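Local coordinates for nitrogenase iron-molybdenum cofactor biosynthesis protein NifB (Methanothermobacter thermautotrophicus, PDB 7JMA) that probably carries out the radical SAM-dependent carbide insertion that couples two [4Fe-4S] clusters into the [8Fe-9S-C] precursor of the nitrogenase iron-molybdenum cofactor, at residues 100-105 / 114-119; 129-134 / 187-192; 92-97 / 120-125. One frame throughout, in Å; residues are numbered along the deposited sequence.

Contact 1 (100-105 / 114-119); sequences EFFKKA and KCMSTN
Lys-114 meets Phe-102 with the root of its side chain: CB lies 3.9 Å from Phe-102 CE1, and CB and CG lie beside the CE1 and CD1 side of the ring, the two chains running opposite ways. Farther out the lysine passes Ala-105, its CE 3.9 Å from Ala-105 O. There the chain bends at its last torsion (chi4 49°), and NZ is hydrogen-bonded to the carbonyl oxygens of Leu-112 and Phe-109, so the charged end of this buried lysine is held by backbone of the helix-to-strand connection. Cys-115 turns its side chain away from the helix and offers its carbonyl instead, with O 3.4 Å from Phe-102 CZ. Its thiol side belongs to a [4Fe-4S] cluster site, empty in this apo model. Met-116 points back toward the helix, bends at chi3 (69°) and brings CE to 3.5 Å from Phe-102 CE2. Were the ring of Phe-102 cut back to an alanine, a gap would probably open between helix and strand, and the Met-116 methyl and Lys-114 stem would lose the surface they rest on. Segment 100-105 runs nearly antiparallel to 114-118 (169°), as the helix of a beta-alpha-beta crossover (strand 83-86, helix 96-108, strand 113-118) runs back against its parallel strands; Phe-102 also touches Val-86 of strand 83-86, while Met-116 packs on Val-138 of strand 137-141.

Contact 2 (129-134 / 187-192); sequences ELAELG and RGIIVK
Ile-189 and Ala-131 form the apolar centre of this contact. The delta methyl of the isoleucine reaches the helix backbone, CD1 standing 3.9 Å from Ala-131 N, and the alanine methyl is nearly as close, with Ala-131 CB to Ile-189 CD1 at 4.1 Å. CG1 is anti to the carbonyl carbon (chi1 -68°) and the chain then extends, which carries CD1 out to the helix. Leu-130 adds a looser touch through its root, CB lying 4.3 Å from Ile-189 CD1. Ile-189 and Leu-130 also both pack on Leu-184 of helix 166-186.

The fold sets this meeting up at two chain turns. Helix 123-132 and helix 166-186 flank the same parallel sheet of the radical SAM domain, and each closes with a Schellman motif: Gly-134 has positive phi (87°) just after the first, and Gly-188 (90°) is the C-prime residue of the second, with Ile-189 N bonded back to Leu-184 O and Gly-188 N to Ala-185 O. At both glycines a side chain would jam against the preceding carbonyl oxygen. The second turn leads directly into strand 190-197.

Arg-187 brings the mixed apolar and charged part. Its aliphatic stem lies against the Ala-131 methyl, with CD and CB of the arginine each 4.1 Å from Ala-131 CB. Beyond this the chain stays extended from CG to NE, and the guanidinium lies alongside helix 123-132 and finds its partners outside the two segments: NH2 makes a salt bridge with OD2 of Asp-128, on the same helix as Ala-131, and NH1 is hydrogen-bonded to Lys-183 O.

Contact 3 (92-97 / 120-125); sequences ALANEE and GLLLPD
The backbones come nearest at Leu-93 and Leu-122, whose CA atoms are 6.2 Å apart, where a short 3-10 segment faces a type I beta turn running from Gly-120 to Leu-123 and closed by a Leu-123 N to Gly-120 O hydrogen bond. This is the C-terminal end of the parallel strands in the radical SAM domain, a member of the TIM-barrel clan: 92-97 leads into helix 96-108, and 120-125 joins strand 113-118 to helix 123-132, with Leu-122 as N-cap. Cluster sites lie close by, the side chain of Ala-94 being about 6 Å from that of Cys-38, a ligand of a [4Fe-4S] cluster absent from this model.

Three leucines carry most of the contact, with Ala-94 touched by Leu-122. Leu-93 and Leu-122 meet root to root, CB to CB at 3.8 Å. From there Leu-93 sends CD1 across the start of the helix, where it lies 3.6 Å from Leu-123 N. Leu-123 meets that methyl with CG and CD2, the latter 3.7 Å from Leu-93 CD1. Leu-93 also rests on Met-116 and Thr-118 of strand 113-118, while Leu-122 touches Tyr-159 of strand 154-159. Leu-122 sends its own branch toward the backbone of Leu-93 and Ala-94. With CG anti to the carbonyl carbon (chi1 -69°), its CD1 reaches Ala-94 CA at 3.8 Å and comes within 3.4 Å of Leu-93 O.

How the contacts relate
Contacts 1 and 3 are buried, whereas contact 2 is only partly so and has an arginine at its margin. Contact 1 packs a helix on the sheet, contact 2 joins the C-terminal end of helix 123-132 to the connection before strand 190-197, and contact 3 pairs the segments leading into helices 96-108 and 123-132. No hydrogen bond crosses any of them: contact 1 sets one aromatic ring against a lysine stem and a methionine methyl, contact 3 is aliphatic, and contact 2 mixes a small apolar patch with the stem of a charged residue. Leu-130 of contact 2 touches both others, its CD2 3.5 Å from Met-116 CE and its CD1 3.8 Å from Leu-123 CD2.

Contact 1 (100-105 / 114-119)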
# COMPACT_ATOMS: atom_id res chain seq x y z
N GLU A 100 13.11 10.14 -7.16
CA GLU A 100 14.52 10.28 -7.54
C GLU A 100 15.20 8.92 -7.57
O GLU A 100 15.99 8.62 -8.48
CB GLU A 100 15.25 11.23 -6.58
N PHE A 101 14.90 8.07 -6.58
CA PHE A 101 15.50 6.74 -6.52
C PHE A 101 15.07 5.88 -7.70
O PHE A 101 15.90 5.23 -8.33
CB PHE A 101 15.12 6.06 -5.20
CG PHE A 101 15.51 4.61 -5.13
CD1 PHE A 101 16.83 4.24 -4.87
CD2 PHE A 101 14.57 3.61 -5.33
CE1 PHE A 101 17.20 2.91 -4.82
CE2 PHE A 101 14.92 2.28 -5.28
CZ PHE A 101 16.24 1.92 -5.02
N PHE A 102 13.76 5.84 -8.00
CA PHE A 102 13.35 4.99 -9.12
C PHE A 102 13.84 5.54 -10.45
O PHE A 102 14.05 4.77 -11.39
CB PHE A 102 11.83 4.80 -9.11
CG PHE A 102 11.38 3.78 -8.10
CD1 PHE A 102 11.86 2.48 -8.15
CD2 PHE A 102 10.51 4.14 -7.08
CE1 PHE A 102 11.46 1.54 -7.21
CE2 PHE A 102 10.11 3.20 -6.14
CZ PHE A 102 10.58 1.91 -6.20
N LYS A 103 14.04 6.86 -10.56
CA LYS A 103 14.64 7.40 -11.77
C LYS A 103 16.04 6.82 -11.98
O LYS A 103 16.37 6.35 -13.08
CB LYS A 103 14.71 8.93 -11.70
CG LYS A 103 13.41 9.64 -12.04
CD LYS A 103 13.52 11.15 -11.84
CE LYS A 103 12.33 11.88 -12.43
NZ LYS A 103 11.67 12.76 -11.42
N LYS A 104 16.85 6.81 -10.93
CA LYS A 104 18.21 6.30 -11.03
C LYS A 104 18.22 4.78 -11.21
O LYS A 104 19.06 4.24 -11.94
CB LYS A 104 19.02 6.69 -9.79
CG LYS A 104 19.04 8.18 -9.51
CD LYS A 104 19.66 8.47 -8.15
CE LYS A 104 19.41 9.90 -7.71
NZ LYS A 104 20.07 10.88 -8.62
N ALA A 105 17.32 4.08 -10.51
CA ALA A 105 17.27 2.63 -10.62
C ALA A 105 16.89 2.19 -12.02
O ALA A 105 17.31 1.11 -12.47
CB ALA A 105 16.29 2.06 -9.59
N LYS A 114 10.51 -3.65 -9.95
CA LYS A 114 10.41 -2.49 -9.07
C LYS A 114 9.03 -2.44 -8.45
O LYS A 114 8.03 -2.61 -9.16
CB LYS A 114 10.72 -1.21 -9.85
CG LYS A 114 12.20 -1.08 -10.21
CD LYS A 114 12.41 -0.20 -11.42
CE LYS A 114 13.76 -0.46 -12.09
NZ LYS A 114 14.01 -1.91 -12.33
N CYS A 115 8.96 -2.26 -7.13
CA CYS A 115 7.67 -2.26 -6.47
C CYS A 115 7.62 -1.17 -5.41
O CYS A 115 8.64 -0.62 -5.00
CB CYS A 115 7.35 -3.61 -5.85
SG CYS A 115 8.48 -4.10 -4.56
N MET A 116 6.41 -0.87 -4.97
CA MET A 116 6.26 0.06 -3.87
C MET A 116 4.93 -0.19 -3.19
O MET A 116 4.01 -0.78 -3.76
CB MET A 116 6.39 1.51 -4.34
CG MET A 116 5.27 2.01 -5.20
SD MET A 116 5.26 3.83 -5.12
CE MET A 116 6.76 4.20 -6.01
N SER A 117 4.84 0.26 -1.94
CA SER A 117 3.60 0.18 -1.19
C SER A 117 3.17 1.59 -0.86
O SER A 117 4.01 2.48 -0.68
CB SER A 117 3.76 -0.65 0.10
OG SER A 117 4.29 -1.94 -0.18
N THR A 118 1.85 1.79 -0.81
CA THR A 118 1.32 3.12 -0.53
C THR A 118 -0.08 2.98 0.06
O THR A 118 -0.76 1.98 -0.15
CB THR A 118 1.30 3.96 -1.81
OG1 THR A 118 0.71 5.23 -1.54
CG2 THR A 118 0.44 3.26 -2.89
N ASN A 119 -0.50 4.01 0.81
CA ASN A 119 -1.91 4.08 1.15
C ASN A 119 -2.78 4.49 -0.05
O ASN A 119 -4.01 4.44 0.04
CB ASN A 119 -2.12 5.00 2.35
CG ASN A 119 -1.57 6.40 2.12
OD1 ASN A 119 -1.86 7.01 1.09
ND2 ASN A 119 -0.84 6.94 3.12

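Contact 2 (129-134 / 187-192)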
# COMPACT_ATOMS: atom_id res chain seq x y z
N GLU A 129 3.30 8.98 -13.44
CA GLU A 129 4.74 9.03 -13.21
C GLU A 129 5.28 7.65 -12.83
O GLU A 129 6.36 7.26 -13.28
CB GLU A 129 5.04 10.05 -12.11
CG GLU A 129 6.50 10.28 -11.86
CD GLU A 129 6.73 11.45 -10.92
OE1 GLU A 129 7.90 11.84 -10.74
OE2 GLU A 129 5.74 11.97 -10.37
N LEU A 130 4.55 6.93 -11.98
CA LEU A 130 4.95 5.58 -11.58
C LEU A 130 5.16 4.70 -12.79
O LEU A 130 6.17 3.99 -12.88
CB LEU A 130 3.89 4.97 -10.67
CG LEU A 130 3.80 5.64 -9.31
CD1 LEU A 130 2.86 4.84 -8.43
CD2 LEU A 130 5.19 5.73 -8.73
N ALA A 131 4.20 4.73 -13.72
CA ALA A 131 4.32 3.94 -14.94
C ALA A 131 5.55 4.33 -15.74
O ALA A 131 6.29 3.46 -16.22
CB ALA A 131 3.06 4.12 -15.78
N GLU A 132 5.80 5.63 -15.88
CA GLU A 132 6.94 6.09 -16.66
C GLU A 132 8.27 5.68 -16.03
O GLU A 132 9.27 5.55 -16.74
CB GLU A 132 6.89 7.61 -16.82
CG GLU A 132 5.61 8.13 -17.48
CD GLU A 132 5.68 9.61 -17.81
OE1 GLU A 132 6.80 10.16 -17.86
OE2 GLU A 132 4.61 10.22 -18.03
N LEU A 133 8.30 5.48 -14.71
CA LEU A 133 9.53 5.12 -14.02
C LEU A 133 9.76 3.61 -13.93
O LEU A 133 10.75 3.19 -13.33
CB LEU A 133 9.53 5.71 -12.61
CG LEU A 133 9.53 7.23 -12.59
CD1 LEU A 133 9.40 7.75 -11.17
CD2 LEU A 133 10.79 7.75 -13.24
N GLY A 134 8.87 2.80 -14.49
CA GLY A 134 9.12 1.38 -14.54
C GLY A 134 8.67 0.60 -13.33
O GLY A 134 9.10 -0.55 -13.15
N ARG A 187 -2.64 0.96 -16.66
CA ARG A 187 -1.28 1.15 -17.16
C ARG A 187 -0.43 -0.10 -17.08
O ARG A 187 0.76 -0.05 -17.41
CB ARG A 187 -0.61 2.31 -16.40
CG ARG A 187 -1.12 3.66 -16.83
CD ARG A 187 -0.99 4.72 -15.75
NE ARG A 187 -1.50 6.01 -16.22
CZ ARG A 187 -2.78 6.38 -16.18
NH1 ARG A 187 -3.70 5.57 -15.67
NH2 ARG A 187 -3.15 7.57 -16.65
N GLY A 188 -1.00 -1.25 -16.69
CA GLY A 188 -0.27 -2.49 -16.67
C GLY A 188 0.43 -2.79 -15.36
O GLY A 188 1.03 -3.86 -15.24
N ILE A 189 0.34 -1.90 -14.37
CA ILE A 189 1.01 -2.13 -13.11
C ILE A 189 0.18 -3.11 -12.30
O ILE A 189 -1.04 -2.95 -12.19
CB ILE A 189 1.19 -0.81 -12.34
CG1 ILE A 189 2.19 0.07 -13.10
CG2 ILE A 189 1.56 -1.11 -10.91
CD1 ILE A 189 2.22 1.53 -12.66
N ILE A 190 0.83 -4.14 -11.75
CA ILE A 190 0.12 -5.13 -10.95
C ILE A 190 -0.28 -4.49 -9.63
O ILE A 190 0.58 -3.98 -8.90
CB ILE A 190 0.99 -6.36 -10.70
CG1 ILE A 190 1.40 -7.02 -12.02
CG2 ILE A 190 0.30 -7.34 -9.75
CD1 ILE A 190 2.53 -8.00 -11.83
N VAL A 191 -1.57 -4.53 -9.30
CA VAL A 191 -2.03 -3.93 -8.04
C VAL A 191 -2.34 -5.05 -7.07
O VAL A 191 -3.18 -5.93 -7.34
CB VAL A 191 -3.26 -3.03 -8.24
CG1 VAL A 191 -3.70 -2.45 -6.87
CG2 VAL A 191 -2.94 -1.92 -9.18
N LYS A 192 -1.66 -5.02 -5.92
CA LYS A 192 -1.94 -5.90 -4.81
C LYS A 192 -2.59 -5.06 -3.72
O LYS A 192 -2.17 -3.93 -3.48
CB LYS A 192 -0.66 -6.55 -4.29
CG LYS A 192 0.10 -7.31 -5.38
CD LYS A 192 1.39 -7.92 -4.85
CE LYS A 192 2.08 -8.77 -5.92
NZ LYS A 192 3.49 -9.10 -5.56

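Contact 3 (92-97 / 120-125)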
# COMPACT_ATOMS: atom_id res chain seq x y z
N ALA A 92 5.44 5.95 0.50
CA ALA A 92 6.37 6.14 -0.61
C ALA A 92 6.01 7.35 -1.47
O ALA A 92 6.89 8.09 -1.92
CB ALA A 92 6.42 4.88 -1.46
N LEU A 93 4.71 7.56 -1.75
CA LEU A 93 4.33 8.62 -2.69
C LEU A 93 4.48 10.02 -2.13
O LEU A 93 4.49 11.00 -2.89
CB LEU A 93 2.88 8.44 -3.15
CG LEU A 93 2.56 7.19 -3.97
CD1 LEU A 93 1.08 7.17 -4.34
CD2 LEU A 93 3.46 7.11 -5.21
N ALA A 94 4.60 10.16 -0.82
CA ALA A 94 4.65 11.45 -0.16
C ALA A 94 6.06 12.01 -0.05
O ALA A 94 6.29 12.99 0.69
CB ALA A 94 4.02 11.32 1.24
N ASN A 95 7.02 11.43 -0.78
CA ASN A 95 8.42 11.79 -0.63
C ASN A 95 9.07 11.86 -2.00
O ASN A 95 9.04 10.88 -2.75
CB ASN A 95 9.15 10.76 0.25
CG ASN A 95 8.60 10.71 1.65
OD1 ASN A 95 9.07 11.45 2.53
ND2 ASN A 95 7.61 9.86 1.88
N GLU A 96 9.63 13.02 -2.33
CA GLU A 96 10.32 13.18 -3.61
C GLU A 96 11.47 12.19 -3.77
O GLU A 96 11.79 11.80 -4.90
CB GLU A 96 10.83 14.61 -3.74
N GLU A 97 12.12 11.78 -2.66
CA GLU A 97 13.25 10.85 -2.77
C GLU A 97 12.84 9.56 -3.47
O GLU A 97 13.63 8.97 -4.22
CB GLU A 97 13.83 10.55 -1.39
N GLY A 120 -2.18 4.92 -1.16
CA GLY A 120 -2.94 5.30 -2.34
C GLY A 120 -3.46 6.72 -2.39
O GLY A 120 -4.03 7.12 -3.42
N LEU A 121 -3.28 7.53 -1.34
CA LEU A 121 -3.86 8.86 -1.35
C LEU A 121 -3.38 9.68 -2.55
O LEU A 121 -4.17 10.40 -3.17
CB LEU A 121 -3.52 9.61 -0.05
CG LEU A 121 -4.13 11.01 0.04
CD1 LEU A 121 -5.66 11.01 0.08
CD2 LEU A 121 -3.57 11.70 1.31
N LEU A 122 -2.10 9.57 -2.90
CA LEU A 122 -1.52 10.36 -3.98
C LEU A 122 -1.50 9.61 -5.31
O LEU A 122 -0.89 10.10 -6.27
CB LEU A 122 -0.09 10.77 -3.63
CG LEU A 122 -0.07 11.79 -2.50
CD1 LEU A 122 1.35 11.97 -1.97
CD2 LEU A 122 -0.64 13.10 -3.02
N LEU A 123 -2.13 8.44 -5.37
CA LEU A 123 -2.08 7.66 -6.61
C LEU A 123 -2.70 8.36 -7.81
O LEU A 123 -2.10 8.29 -8.90
CB LEU A 123 -2.76 6.30 -6.42
CG LEU A 123 -1.83 5.22 -5.90
CD1 LEU A 123 -2.60 3.92 -5.70
CD2 LEU A 123 -0.65 5.03 -6.87
N PRO A 124 -3.86 9.01 -7.71
CA PRO A 124 -4.37 9.70 -8.90
C PRO A 124 -3.38 10.72 -9.45
O PRO A 124 -3.22 10.83 -10.67
CB PRO A 124 -5.66 10.36 -8.40
CG PRO A 124 -6.11 9.45 -7.30
CD PRO A 124 -4.82 9.09 -6.60
N ASP A 125 -2.67 11.42 -8.58
CA ASP A 125 -1.72 12.43 -9.03
C ASP A 125 -0.39 11.85 -9.49
O ASP A 125 0.31 12.50 -10.26
CB ASP A 125 -1.48 13.45 -7.92
CG ASP A 125 -2.78 14.01 -7.36
OD1 ASP A 125 -3.54 14.63 -8.13
OD2 ASP A 125 -3.04 13.82 -6.15